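Long-range contacts in S-adenosylmethionine:tRNA ribosyltransferase-isomerase (Thermus thermophilus, PDB 1WDI), which probably transfers and isomerises the ribose moiety of S-adenosylmethionine onto the 7-aminomethyl group of preQ1-tRNA, giving epoxyqueuosine in tRNA: residues E231-P236 against G279-F284; R28-Y33 against V40-V45; L52-V57 against R198-E203. All coordinates share one frame; numbering follows the deposited sequence.

From the N terminus, the chain first closes contact 2, a short hairpin in which residues 33-39 link the two strands. It passes through helix 48-51 straight into 52-57, the first half of contact 3, whose partner 198-203 follows after 140 intervening residues; that long loop includes the three-stranded antiparallel sheet. Strand 203-211 then leads on toward 231-236, and contact 1 closes a last loop of 42 residues, half of them helical. The three contacts follow one another in series, neither nesting nor crossing. Contacts 1 and 2 join strands of the same mixed sheet with centres 29 Å apart, while contact 3 ties the starts of strands 57-73 and 203-211 of that sheet.

Contact 1 of 3, residues E231-P236 against G279-F284; sequences EPYAIP and GETRLF
E231 and T281 form a hydrogen-bonded antiparallel pair in which each backbone uses both its N-H and its C=O on the other: E231 N to T281 O is 2.8 Å, and T281 N to E231 O is 3.0 Å. Two residues on, Y233 and G279 repeat the pattern. Y233 N reaches G279 O at 2.9 Å in an almost straight bond (174° at the hydrogen), and G279 N answers to Y233 O at 2.8 Å. Between these pairs sits P232 opposite E280. Proline has no N-H to give, and its carbonyl turns the other way, to the backbone of H210, so strand 231-235 lies between strands 203-211 and 277-281 in the large mixed sheet. A234 likewise bonds to T208, and I235 to G277, which continues the antiparallel pairing two residues further on. Some acceptors have a second neighbour: E231 O also meets E280 CA in a C-H...O contact of 3.2 Å, and T281 O takes a weak hydrogen bond from R262.

The Y233 ring swings back over its glycine partner. With CG placed between the backbone N and the carbonyl carbon (chi1 62°), one ring face covers G279, whose CA lies 3.9 Å from the ring centroid in a CH-pi contact; a CB on G279 would run into Y233 OH. That hydroxyl is hydrogen-bonded to S266 OG of helix 258-266. A leucine in place of Y233 would probably leave S266 without this partner and G279 without its aromatic cover. On the face of the sheet that carries Y233, E231 CB touches T281 CG2 at 3.9 Å, while the extended E231 chain carries its carboxylate away to a long, weak ion pair with R262. T281 OG1 accepts a weak bond from L283 N, 3.3 Å away.

Contact 2 of 3, residues R28-Y33 against V40-V45; sequences RLMVVY and VAHKRV
The R28 guanidinium and the H42 ring stand at 62° to each other, with R28 NH2 and H42 ND1 4.1 Å apart. Water 1 lies in plane at the edge of the guanidinium, accepting from R28 NE at 2.8 Å and donating a hydrogen bond to K43 O, also at 2.8 Å. The H42 ring has M30 CE near its plane, at the CE1 edge and 4.1 Å from that atom, the two side chains running alongside each other in the same direction. Y333 serves both flat groups: its hydroxyl bonds H42 ND1 and its ring makes a cation-pi contact with R28, whose NH1 also reaches E331 O.

K43 O therefore has two donors, the water and L29 N; the latter comes in at 2.7 Å from well above the carbonyl plane. K43 N returns a bond to L29 O, and V31 N meets A41 O at 2.9 Å, almost straight and in the carbonyl plane. On the face that carries L29, V31, A41 and K43, V31 CB packs on A41 CB at 3.9 Å, and F51 of helix 48-51 covers both. L29 lays its CB against the R44 carbonyl carbon. On the other face M30, V40 and H42 lie under helix 318-330, where L327 touches all three, while V32 meets I344 of strand 341-344. There V40 CG1, anti to its own carbonyl carbon (chi1 -55°), leans on V32 CB at 3.9 Å.

On its far side strand 28-32 runs parallel to strand 341-344, with M30 bonding A341 and L343. Strands 28-32 and 40-44 themselves form an antiparallel beta hairpin, closed by residues 33-39 and joined to the mixed sheet through its first strand.

Contact 3 of 3, residues L52-V57 against R198-E203; sequences LRPGDV and REMGVE
P54 rests its CB on M200 O at 3.3 Å, and just beside it G55 N gives a hydrogen bond to G201 O at 3.0 Å. Here the two segments press close, P54 CB on a carbonyl and G55 backbone on G201 backbone. Both glycines suit the spot: G55 is the third residue of a type II turn from R53 to D56, and G201, with positive phi, is the C-prime residue of the Schellman motif that ends helix 191-199. A side chain on G201 would crowd P54 CB. The M200 methyl packs closely too: chi3 (-73°) bends CE back to 3.5 Å from L52 O. Deeper in, V202 points CG2 at L52 CB (4.1 Å), the two side chains meeting at about a right angle, and E203 N reaches D56 O at 2.9 Å. D56 steadies the turn from within, OD2 accepting from R53 N at 2.7 Å and also salt-bridged to R252.

Toward solvent the fit is looser. The outer side of P54 is exposed, as is R53, whose CB points away from 198-203.

V57 and E203 form a parallel bridge, the start of the pairing of strands 57-73 and 203-211. V57 CG2 lies 3.8 Å from E203 CD, and the E203 carboxylate is held by R205 and R251. The two strands thus set out side by side, with helix 237-248 touching both residues through A246 and A242.

Contact 1 of 3, residues E231-P236 against G279-F284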
ATOM      1  N   GLU A 231       1.271  -7.587  -6.710  1.00 47.32           N
ATOM      2  CA  GLU A 231       0.353  -6.589  -6.178  1.00 42.96           C
ATOM      3  C   GLU A 231      -0.873  -6.427  -7.073  1.00 39.29           C
ATOM      4  O   GLU A 231      -0.784  -5.861  -8.162  1.00 36.02           O
ATOM      5  CB  GLU A 231       1.070  -5.240  -6.040  1.00 44.17           C
ATOM      6  CG  GLU A 231       0.194  -4.095  -5.539  1.00 44.04           C
ATOM      7  CD  GLU A 231       0.931  -2.762  -5.499  1.00 46.02           C
ATOM      8  OE1 GLU A 231       2.014  -2.699  -4.875  1.00 45.68           O
ATOM      9  OE2 GLU A 231       0.429  -1.777  -6.085  1.00 43.09           O
ATOM     10  N   PRO A 232      -2.031  -6.944  -6.632  1.00 37.06           N
ATOM     11  CA  PRO A 232      -3.268  -6.836  -7.410  1.00 34.67           C
ATOM     12  C   PRO A 232      -3.913  -5.487  -7.098  1.00 31.77           C
ATOM     13  O   PRO A 232      -4.047  -5.117  -5.936  1.00 32.93           O
ATOM     14  CB  PRO A 232      -4.088  -8.020  -6.908  1.00 35.47           C
ATOM     15  CG  PRO A 232      -3.715  -8.072  -5.455  1.00 38.08           C
ATOM     16  CD  PRO A 232      -2.208  -7.849  -5.479  1.00 38.10           C
ATOM     17  N   TYR A 233      -4.313  -4.755  -8.131  1.00 28.32           N
ATOM     18  CA  TYR A 233      -4.907  -3.438  -7.929  1.00 26.48           C
ATOM     19  C   TYR A 233      -5.977  -3.128  -8.965  1.00 27.06           C
ATOM     20  O   TYR A 233      -6.134  -3.839  -9.954  1.00 24.85           O
ATOM     21  CB  TYR A 233      -3.815  -2.367  -8.027  1.00 24.94           C
ATOM     22  CG  TYR A 233      -3.163  -2.342  -9.393  1.00 22.83           C
ATOM     23  CD1 TYR A 233      -3.765  -1.680 -10.466  1.00 23.58           C
ATOM     24  CD2 TYR A 233      -1.979  -3.041  -9.630  1.00 22.64           C
ATOM     25  CE1 TYR A 233      -3.206  -1.719 -11.747  1.00 23.08           C
ATOM     26  CE2 TYR A 233      -1.411  -3.087 -10.898  1.00 21.41           C
ATOM     27  CZ  TYR A 233      -2.029  -2.424 -11.953  1.00 23.68           C
ATOM     28  OH  TYR A 233      -1.464  -2.469 -13.209  1.00 21.76           O
ATOM     29  N   ALA A 234      -6.699  -2.040  -8.733  1.00 26.31           N
ATOM     30  CA  ALA A 234      -7.731  -1.607  -9.659  1.00 26.94           C
ATOM     31  C   ALA A 234      -7.673  -0.094  -9.750  1.00 25.18           C
ATOM     32  O   ALA A 234      -7.603   0.594  -8.735  1.00 25.83           O
ATOM     33  CB  ALA A 234      -9.111  -2.060  -9.180  1.00 26.36           C
ATOM     34  N   ILE A 235      -7.675   0.419 -10.972  1.00 25.54           N
ATOM     35  CA  ILE A 235      -7.646   1.854 -11.179  1.00 24.81           C
ATOM     36  C   ILE A 235      -8.980   2.314 -11.753  1.00 25.49           C
ATOM     37  O   ILE A 235      -9.341   1.956 -12.873  1.00 25.19           O
ATOM     38  CB  ILE A 235      -6.525   2.263 -12.146  1.00 25.47           C
ATOM     39  CG1 ILE A 235      -5.167   1.826 -11.585  1.00 25.75           C
ATOM     40  CG2 ILE A 235      -6.567   3.771 -12.367  1.00 25.59           C
ATOM     41  CD1 ILE A 235      -4.007   2.214 -12.449  1.00 27.46           C
ATOM     42  N   PRO A 236      -9.736   3.109 -10.979  1.00 24.94           N
ATOM     43  CA  PRO A 236     -11.036   3.621 -11.420  1.00 23.88           C
ATOM     44  C   PRO A 236     -10.899   4.404 -12.720  1.00 24.93           C
ATOM     45  O   PRO A 236      -9.871   5.045 -12.971  1.00 23.55           O
ATOM     46  CB  PRO A 236     -11.465   4.517 -10.257  1.00 24.23           C
ATOM     47  CG  PRO A 236     -10.853   3.835  -9.072  1.00 23.89           C
ATOM     48  CD  PRO A 236      -9.466   3.499  -9.583  1.00 23.79           C
ATOM     49  N   GLY A 279      -5.536  -4.858 -12.542  1.00 28.38           N
ATOM     50  CA  GLY A 279      -4.193  -5.138 -12.990  1.00 30.38           C
ATOM     51  C   GLY A 279      -3.443  -5.792 -11.860  1.00 32.32           C
ATOM     52  O   GLY A 279      -3.979  -5.965 -10.763  1.00 32.32           O
ATOM     53  N   GLU A 280      -2.197  -6.151 -12.128  1.00 35.36           N
ATOM     54  CA  GLU A 280      -1.352  -6.792 -11.139  1.00 38.13           C
ATOM     55  C   GLU A 280       0.088  -6.496 -11.521  1.00 39.52           C
ATOM     56  O   GLU A 280       0.414  -6.419 -12.706  1.00 37.51           O
ATOM     57  CB  GLU A 280      -1.596  -8.300 -11.144  1.00 41.42           C
ATOM     58  CG  GLU A 280      -0.801  -9.072 -10.109  1.00 47.35           C
ATOM     59  CD  GLU A 280      -1.083 -10.564 -10.160  1.00 50.96           C
ATOM     60  OE1 GLU A 280      -0.770 -11.198 -11.194  1.00 52.27           O
ATOM     61  OE2 GLU A 280      -1.621 -11.100  -9.168  1.00 51.60           O
ATOM     62  N   THR A 281       0.948  -6.322 -10.525  1.00 40.77           N
ATOM     63  CA  THR A 281       2.347  -6.044 -10.804  1.00 43.06           C
ATOM     64  C   THR A 281       3.296  -6.676  -9.800  1.00 45.13           C
ATOM     65  O   THR A 281       3.086  -6.606  -8.587  1.00 44.81           O
ATOM     66  CB  THR A 281       2.625  -4.537 -10.823  1.00 43.61           C
ATOM     67  OG1 THR A 281       3.981  -4.309 -11.234  1.00 45.25           O
ATOM     68  CG2 THR A 281       2.409  -3.937  -9.435  1.00 41.56           C
ATOM     69  N   ARG A 282       4.342  -7.300 -10.326  1.00 47.14           N
ATOM     70  CA  ARG A 282       5.364  -7.920  -9.502  1.00 49.95           C
ATOM     71  C   ARG A 282       6.695  -7.348  -9.968  1.00 50.06           C
ATOM     72  O   ARG A 282       7.765  -7.880  -9.671  1.00 50.55           O
ATOM     73  CB  ARG A 282       5.329  -9.445  -9.652  1.00 52.94           C
ATOM     74  CG  ARG A 282       5.190  -9.958 -11.077  1.00 56.36           C
ATOM     75  CD  ARG A 282       4.854 -11.446 -11.070  1.00 59.67           C
ATOM     76  NE  ARG A 282       4.559 -11.959 -12.406  1.00 63.29           N
ATOM     77  CZ  ARG A 282       4.069 -13.172 -12.650  1.00 64.65           C
ATOM     78  NH1 ARG A 282       3.817 -14.003 -11.646  1.00 65.23           N
ATOM     79  NH2 ARG A 282       3.828 -13.555 -13.897  1.00 64.58           N
ATOM     80  N   LEU A 283       6.604  -6.244 -10.704  1.00 49.33           N
ATOM     81  CA  LEU A 283       7.773  -5.560 -11.226  1.00 48.29           C
ATOM     82  C   LEU A 283       8.616  -5.015 -10.088  1.00 46.93           C
ATOM     83  O   LEU A 283       8.099  -4.447  -9.125  1.00 46.02           O
ATOM     84  CB  LEU A 283       7.363  -4.405 -12.145  1.00 49.42           C
ATOM     85  CG  LEU A 283       8.532  -3.543 -12.637  1.00 50.68           C
ATOM     86  CD1 LEU A 283       9.531  -4.410 -13.404  1.00 51.95           C
ATOM     87  CD2 LEU A 283       8.011  -2.424 -13.517  1.00 50.98           C
ATOM     88  N   PHE A 284       9.923  -5.196 -10.216  1.00 44.49           N
ATOM     89  CA  PHE A 284      10.869  -4.739  -9.219  1.00 41.59           C
ATOM     90  C   PHE A 284      11.497  -3.440  -9.709  1.00 37.28           C
ATOM     91  O   PHE A 284      12.465  -3.459 -10.461  1.00 35.96           O
ATOM     92  CB  PHE A 284      11.933  -5.823  -9.011  1.00 45.57           C
ATOM     93  CG  PHE A 284      12.966  -5.487  -7.971  1.00 48.81           C
ATOM     94  CD1 PHE A 284      12.677  -4.610  -6.929  1.00 47.91           C
ATOM     95  CD2 PHE A 284      14.222  -6.088  -8.012  1.00 49.90           C
ATOM     96  CE1 PHE A 284      13.620  -4.336  -5.945  1.00 49.31           C
ATOM     97  CE2 PHE A 284      15.173  -5.821  -7.031  1.00 51.15           C
ATOM     98  CZ  PHE A 284      14.871  -4.943  -5.995  1.00 50.51           C
TER

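Contact 2 of 3, residues R28-Y33 against V40-V45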
ATOM      1  N   ARG A  28       7.401  14.642  10.830  1.00 20.22           N
ATOM      2  CA  ARG A  28       8.309  15.462  10.038  1.00 20.43           C
ATOM      3  C   ARG A  28       8.250  15.097   8.556  1.00 21.41           C
ATOM      4  O   ARG A  28       7.867  13.984   8.191  1.00 21.42           O
ATOM      5  CB  ARG A  28       9.739  15.325  10.566  1.00 20.77           C
ATOM      6  CG  ARG A  28       9.894  15.794  12.014  1.00 22.24           C
ATOM      7  CD  ARG A  28      11.325  15.662  12.496  1.00 21.07           C
ATOM      8  NE  ARG A  28      12.228  16.504  11.717  1.00 21.31           N
ATOM      9  CZ  ARG A  28      13.540  16.564  11.906  1.00 22.91           C
ATOM     10  NH1 ARG A  28      14.110  15.830  12.853  1.00 22.69           N
ATOM     11  NH2 ARG A  28      14.282  17.350  11.139  1.00 22.35           N
ATOM     12  N   LEU A  29       8.612  16.052   7.705  1.00 20.16           N
ATOM     13  CA  LEU A  29       8.612  15.838   6.268  1.00 19.86           C
ATOM     14  C   LEU A  29       9.899  16.389   5.671  1.00 19.09           C
ATOM     15  O   LEU A  29      10.175  17.589   5.769  1.00 16.96           O
ATOM     16  CB  LEU A  29       7.411  16.541   5.614  1.00 18.88           C
ATOM     17  CG  LEU A  29       7.389  16.562   4.083  1.00 18.13           C
ATOM     18  CD1 LEU A  29       7.210  15.133   3.549  1.00 18.45           C
ATOM     19  CD2 LEU A  29       6.264  17.458   3.586  1.00 19.98           C
ATOM     20  N   MET A  30      10.699  15.513   5.072  1.00 18.26           N
ATOM     21  CA  MET A  30      11.928  15.962   4.439  1.00 19.06           C
ATOM     22  C   MET A  30      11.621  16.136   2.963  1.00 19.62           C
ATOM     23  O   MET A  30      11.212  15.185   2.291  1.00 21.15           O
ATOM     24  CB  MET A  30      13.066  14.939   4.605  1.00 17.46           C
ATOM     25  CG  MET A  30      14.352  15.374   3.906  1.00 21.79           C
ATOM     26  SD  MET A  30      15.682  14.126   3.831  1.00 25.35           S
ATOM     27  CE  MET A  30      16.339  14.289   5.457  1.00 19.72           C
ATOM     28  N   VAL A  31      11.793  17.354   2.460  1.00 18.93           N
ATOM     29  CA  VAL A  31      11.557  17.615   1.048  1.00 19.46           C
ATOM     30  C   VAL A  31      12.917  17.608   0.352  1.00 20.61           C
ATOM     31  O   VAL A  31      13.822  18.345   0.748  1.00 19.28           O
ATOM     32  CB  VAL A  31      10.889  18.992   0.825  1.00 19.39           C
ATOM     33  CG1 VAL A  31      10.646  19.215  -0.672  1.00 17.91           C
ATOM     34  CG2 VAL A  31       9.566  19.070   1.605  1.00 20.17           C
ATOM     35  N   VAL A  32      13.072  16.762  -0.663  1.00 20.84           N
ATOM     36  CA  VAL A  32      14.336  16.703  -1.398  1.00 23.03           C
ATOM     37  C   VAL A  32      14.054  16.760  -2.898  1.00 23.79           C
ATOM     38  O   VAL A  32      13.040  16.246  -3.366  1.00 23.36           O
ATOM     39  CB  VAL A  32      15.136  15.418  -1.040  1.00 24.79           C
ATOM     40  CG1 VAL A  32      14.321  14.188  -1.371  1.00 26.94           C
ATOM     41  CG2 VAL A  32      16.467  15.398  -1.793  1.00 22.10           C
ATOM     42  N   TYR A  33      14.945  17.394  -3.654  1.00 25.56           N
ATOM     43  CA  TYR A  33      14.749  17.532  -5.095  1.00 26.37           C
ATOM     44  C   TYR A  33      15.575  16.582  -5.968  1.00 27.74           C
ATOM     45  O   TYR A  33      16.757  16.358  -5.704  1.00 26.43           O
ATOM     46  CB  TYR A  33      15.014  18.981  -5.501  1.00 26.78           C
ATOM     47  CG  TYR A  33      14.135  19.971  -4.771  1.00 28.41           C
ATOM     48  CD1 TYR A  33      14.418  20.348  -3.460  1.00 28.51           C
ATOM     49  CD2 TYR A  33      12.991  20.499  -5.377  1.00 27.72           C
ATOM     50  CE1 TYR A  33      13.584  21.223  -2.765  1.00 28.17           C
ATOM     51  CE2 TYR A  33      12.148  21.375  -4.689  1.00 27.49           C
ATOM     52  CZ  TYR A  33      12.452  21.729  -3.382  1.00 29.26           C
ATOM     53  OH  TYR A  33      11.615  22.574  -2.683  1.00 29.25           O
ATOM     54  N   VAL A  40      17.453  20.247   0.689  1.00 24.18           N
ATOM     55  CA  VAL A  40      16.286  19.713   1.353  1.00 25.95           C
ATOM     56  C   VAL A  40      15.642  20.779   2.225  1.00 26.39           C
ATOM     57  O   VAL A  40      16.261  21.789   2.563  1.00 25.43           O
ATOM     58  CB  VAL A  40      16.656  18.508   2.255  1.00 26.82           C
ATOM     59  CG1 VAL A  40      17.396  17.446   1.447  1.00 26.98           C
ATOM     60  CG2 VAL A  40      17.518  18.978   3.417  1.00 29.66           C
ATOM     61  N   ALA A  41      14.381  20.554   2.563  1.00 25.17           N
ATOM     62  CA  ALA A  41      13.662  21.452   3.446  1.00 23.45           C
ATOM     63  C   ALA A  41      13.211  20.537   4.569  1.00 22.96           C
ATOM     64  O   ALA A  41      12.715  19.440   4.314  1.00 21.80           O
ATOM     65  CB  ALA A  41      12.455  22.066   2.733  1.00 23.20           C
ATOM     66  N   HIS A  42      13.419  20.964   5.810  1.00 22.72           N
ATOM     67  CA  HIS A  42      13.011  20.169   6.957  1.00 20.34           C
ATOM     68  C   HIS A  42      11.678  20.730   7.426  1.00 22.03           C
ATOM     69  O   HIS A  42      11.620  21.766   8.089  1.00 18.90           O
ATOM     70  CB  HIS A  42      14.078  20.248   8.051  1.00 20.30           C
ATOM     71  CG  HIS A  42      15.381  19.633   7.645  1.00 22.28           C
ATOM     72  ND1 HIS A  42      15.515  18.286   7.383  1.00 19.65           N
ATOM     73  CD2 HIS A  42      16.589  20.188   7.381  1.00 21.57           C
ATOM     74  CE1 HIS A  42      16.746  18.038   6.973  1.00 22.39           C
ATOM     75  NE2 HIS A  42      17.419  19.175   6.962  1.00 22.18           N
ATOM     76  N   LYS A  43      10.609  20.031   7.056  1.00 19.51           N
ATOM     77  CA  LYS A  43       9.250  20.450   7.371  1.00 20.89           C
ATOM     78  C   LYS A  43       8.468  19.402   8.145  1.00 21.86           C
ATOM     79  O   LYS A  43       9.031  18.529   8.812  1.00 22.51           O
ATOM     80  CB  LYS A  43       8.498  20.748   6.065  1.00 21.99           C
ATOM     81  CG  LYS A  43       9.085  21.887   5.230  1.00 24.14           C
ATOM     82  CD  LYS A  43       8.637  23.241   5.767  1.00 23.16           C
ATOM     83  CE  LYS A  43       9.397  24.385   5.106  1.00 27.14           C
ATOM     84  NZ  LYS A  43       8.877  25.712   5.553  1.00 27.38           N
ATOM     85  N   ARG A  44       7.150  19.526   8.055  1.00 22.06           N
ATOM     86  CA  ARG A  44       6.222  18.594   8.671  1.00 21.24           C
ATOM     87  C   ARG A  44       5.238  18.243   7.568  1.00 20.32           C
ATOM     88  O   ARG A  44       5.115  18.981   6.591  1.00 19.45           O
ATOM     89  CB  ARG A  44       5.528  19.247   9.875  1.00 22.85           C
ATOM     90  CG  ARG A  44       6.452  19.248  11.091  1.00 24.43           C
ATOM     91  CD  ARG A  44       5.936  19.965  12.328  1.00 26.12           C
ATOM     92  NE  ARG A  44       6.886  19.721  13.413  1.00 31.80           N
ATOM     93  CZ  ARG A  44       6.876  20.325  14.595  1.00 34.79           C
ATOM     94  NH1 ARG A  44       5.956  21.237  14.881  1.00 41.11           N
ATOM     95  NH2 ARG A  44       7.798  20.017  15.493  1.00 31.56           N
ATOM     96  N   VAL A  45       4.571  17.104   7.693  1.00 20.80           N
ATOM     97  CA  VAL A  45       3.610  16.692   6.681  1.00 18.94           C
ATOM     98  C   VAL A  45       2.549  17.765   6.458  1.00 20.05           C
ATOM     99  O   VAL A  45       2.100  17.979   5.332  1.00 19.29           O
ATOM    100  CB  VAL A  45       2.920  15.362   7.080  1.00 20.76           C
ATOM    101  CG1 VAL A  45       1.800  15.032   6.097  1.00 18.53           C
ATOM    102  CG2 VAL A  45       3.952  14.236   7.106  1.00 19.41           C
TER
HETATM  103  O   HOH W   1      11.757  18.035   9.379  1.00 20.45           O

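Contact 3 of 3, residues L52-V57 against R198-E203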
ATOM      1  N   LEU A  52       3.013  21.954  -3.088  1.00 24.76           N
ATOM      2  CA  LEU A  52       2.165  21.537  -4.187  1.00 24.92           C
ATOM      3  C   LEU A  52       1.567  22.790  -4.802  1.00 25.96           C
ATOM      4  O   LEU A  52       1.824  23.904  -4.334  1.00 23.73           O
ATOM      5  CB  LEU A  52       1.058  20.615  -3.684  1.00 23.79           C
ATOM      6  CG  LEU A  52       1.526  19.323  -3.014  1.00 20.78           C
ATOM      7  CD1 LEU A  52       0.316  18.434  -2.756  1.00 21.35           C
ATOM      8  CD2 LEU A  52       2.533  18.608  -3.906  1.00 20.71           C
ATOM      9  N   ARG A  53       0.790  22.619  -5.860  1.00 25.84           N
ATOM     10  CA  ARG A  53       0.144  23.764  -6.478  1.00 29.17           C
ATOM     11  C   ARG A  53      -1.160  23.364  -7.146  1.00 27.89           C
ATOM     12  O   ARG A  53      -1.373  22.195  -7.460  1.00 28.77           O
ATOM     13  CB  ARG A  53       1.088  24.460  -7.462  1.00 30.60           C
ATOM     14  CG  ARG A  53       1.762  23.567  -8.466  1.00 35.25           C
ATOM     15  CD  ARG A  53       3.216  23.995  -8.637  1.00 36.00           C
ATOM     16  NE  ARG A  53       3.863  23.258  -9.713  1.00 39.75           N
ATOM     17  CZ  ARG A  53       5.176  23.196  -9.901  1.00 39.33           C
ATOM     18  NH1 ARG A  53       6.001  23.829  -9.080  1.00 39.33           N
ATOM     19  NH2 ARG A  53       5.661  22.494 -10.916  1.00 39.32           N
ATOM     20  N   PRO A  54      -2.069  24.330  -7.337  1.00 27.80           N
ATOM     21  CA  PRO A  54      -3.342  23.988  -7.974  1.00 26.51           C
ATOM     22  C   PRO A  54      -3.110  23.248  -9.286  1.00 24.84           C
ATOM     23  O   PRO A  54      -2.305  23.669 -10.113  1.00 21.59           O
ATOM     24  CB  PRO A  54      -4.025  25.349  -8.155  1.00 27.20           C
ATOM     25  CG  PRO A  54      -2.875  26.323  -8.202  1.00 29.95           C
ATOM     26  CD  PRO A  54      -1.943  25.786  -7.141  1.00 27.79           C
ATOM     27  N   GLY A  55      -3.809  22.134  -9.464  1.00 22.30           N
ATOM     28  CA  GLY A  55      -3.629  21.367 -10.681  1.00 22.86           C
ATOM     29  C   GLY A  55      -2.838  20.102 -10.419  1.00 21.83           C
ATOM     30  O   GLY A  55      -2.921  19.158 -11.198  1.00 23.08           O
ATOM     31  N   ASP A  56      -2.056  20.078  -9.340  1.00 21.67           N
ATOM     32  CA  ASP A  56      -1.307  18.872  -9.007  1.00 20.67           C
ATOM     33  C   ASP A  56      -2.337  17.771  -8.791  1.00 21.42           C
ATOM     34  O   ASP A  56      -3.434  18.025  -8.291  1.00 20.41           O
ATOM     35  CB  ASP A  56      -0.507  19.035  -7.708  1.00 21.92           C
ATOM     36  CG  ASP A  56       0.818  19.747  -7.908  1.00 21.04           C
ATOM     37  OD1 ASP A  56       1.312  19.816  -9.053  1.00 21.49           O
ATOM     38  OD2 ASP A  56       1.380  20.220  -6.901  1.00 22.66           O
ATOM     39  N   VAL A  57      -1.992  16.553  -9.181  1.00 19.95           N
ATOM     40  CA  VAL A  57      -2.889  15.428  -8.989  1.00 21.26           C
ATOM     41  C   VAL A  57      -2.245  14.504  -7.965  1.00 21.37           C
ATOM     42  O   VAL A  57      -1.215  13.877  -8.233  1.00 20.70           O
ATOM     43  CB  VAL A  57      -3.123  14.642 -10.293  1.00 21.46           C
ATOM     44  CG1 VAL A  57      -4.061  13.470 -10.024  1.00 22.00           C
ATOM     45  CG2 VAL A  57      -3.712  15.557 -11.350  1.00 19.72           C
ATOM     46  N   ARG A 198      -7.688  20.335  -0.920  1.00 21.88           N
ATOM     47  CA  ARG A 198      -8.830  20.561  -1.807  1.00 26.07           C
ATOM     48  C   ARG A 198      -8.989  22.061  -2.005  1.00 26.13           C
ATOM     49  O   ARG A 198      -9.156  22.548  -3.124  1.00 26.37           O
ATOM     50  CB  ARG A 198     -10.131  20.016  -1.198  1.00 27.60           C
ATOM     51  CG  ARG A 198     -10.128  18.538  -0.857  1.00 31.42           C
ATOM     52  CD  ARG A 198     -11.557  18.027  -0.644  1.00 33.59           C
ATOM     53  NE  ARG A 198     -11.585  16.606  -0.306  1.00 36.11           N
ATOM     54  CZ  ARG A 198     -11.443  16.120   0.925  1.00 37.75           C
ATOM     55  NH1 ARG A 198     -11.267  16.939   1.957  1.00 35.92           N
ATOM     56  NH2 ARG A 198     -11.470  14.808   1.122  1.00 37.89           N
ATOM     57  N   GLU A 199      -8.924  22.795  -0.902  1.00 27.91           N
ATOM     58  CA  GLU A 199      -9.075  24.241  -0.947  1.00 28.10           C
ATOM     59  C   GLU A 199      -8.057  24.941  -1.842  1.00 28.82           C
ATOM     60  O   GLU A 199      -8.316  26.038  -2.338  1.00 29.64           O
ATOM     61  CB  GLU A 199      -9.041  24.806   0.474  1.00 27.86           C
ATOM     62  CG  GLU A 199     -10.382  24.654   1.189  1.00 30.19           C
ATOM     63  CD  GLU A 199     -10.334  25.067   2.648  1.00 30.71           C
ATOM     64  OE1 GLU A 199      -9.684  26.085   2.962  1.00 30.06           O
ATOM     65  OE2 GLU A 199     -10.956  24.376   3.479  1.00 31.91           O
ATOM     66  N   MET A 200      -6.901  24.323  -2.066  1.00 26.84           N
ATOM     67  CA  MET A 200      -5.928  24.962  -2.943  1.00 26.32           C
ATOM     68  C   MET A 200      -5.937  24.364  -4.349  1.00 25.72           C
ATOM     69  O   MET A 200      -5.014  24.573  -5.129  1.00 26.55           O
ATOM     70  CB  MET A 200      -4.519  24.901  -2.349  1.00 26.66           C
ATOM     71  CG  MET A 200      -3.937  23.517  -2.193  1.00 27.49           C
ATOM     72  SD  MET A 200      -2.209  23.684  -1.756  1.00 28.60           S
ATOM     73  CE  MET A 200      -1.533  24.218  -3.324  1.00 27.50           C
ATOM     74  N   GLY A 201      -6.987  23.617  -4.666  1.00 25.24           N
ATOM     75  CA  GLY A 201      -7.103  23.041  -5.995  1.00 24.95           C
ATOM     76  C   GLY A 201      -6.276  21.807  -6.307  1.00 23.73           C
ATOM     77  O   GLY A 201      -6.031  21.516  -7.474  1.00 23.77           O
ATOM     78  N   VAL A 202      -5.841  21.079  -5.285  1.00 22.19           N
ATOM     79  CA  VAL A 202      -5.063  19.866  -5.514  1.00 21.50           C
ATOM     80  C   VAL A 202      -6.031  18.703  -5.666  1.00 20.97           C
ATOM     81  O   VAL A 202      -6.874  18.468  -4.804  1.00 21.50           O
ATOM     82  CB  VAL A 202      -4.089  19.573  -4.342  1.00 20.04           C
ATOM     83  CG1 VAL A 202      -3.459  18.190  -4.513  1.00 17.82           C
ATOM     84  CG2 VAL A 202      -2.993  20.635  -4.312  1.00 19.06           C
ATOM     85  N   GLU A 203      -5.919  17.983  -6.773  1.00 21.14           N
ATOM     86  CA  GLU A 203      -6.803  16.854  -7.003  1.00 21.01           C
ATOM     87  C   GLU A 203      -6.448  15.727  -6.052  1.00 20.68           C
ATOM     88  O   GLU A 203      -5.272  15.474  -5.782  1.00 21.12           O
ATOM     89  CB  GLU A 203      -6.684  16.367  -8.448  1.00 21.53           C
ATOM     90  CG  GLU A 203      -7.164  17.364  -9.476  1.00 22.19           C
ATOM     91  CD  GLU A 203      -7.250  16.768 -10.866  1.00 22.66           C
ATOM     92  OE1 GLU A 203      -7.574  15.567 -10.973  1.00 24.64           O
ATOM     93  OE2 GLU A 203      -7.016  17.502 -11.848  1.00 23.68           O
TER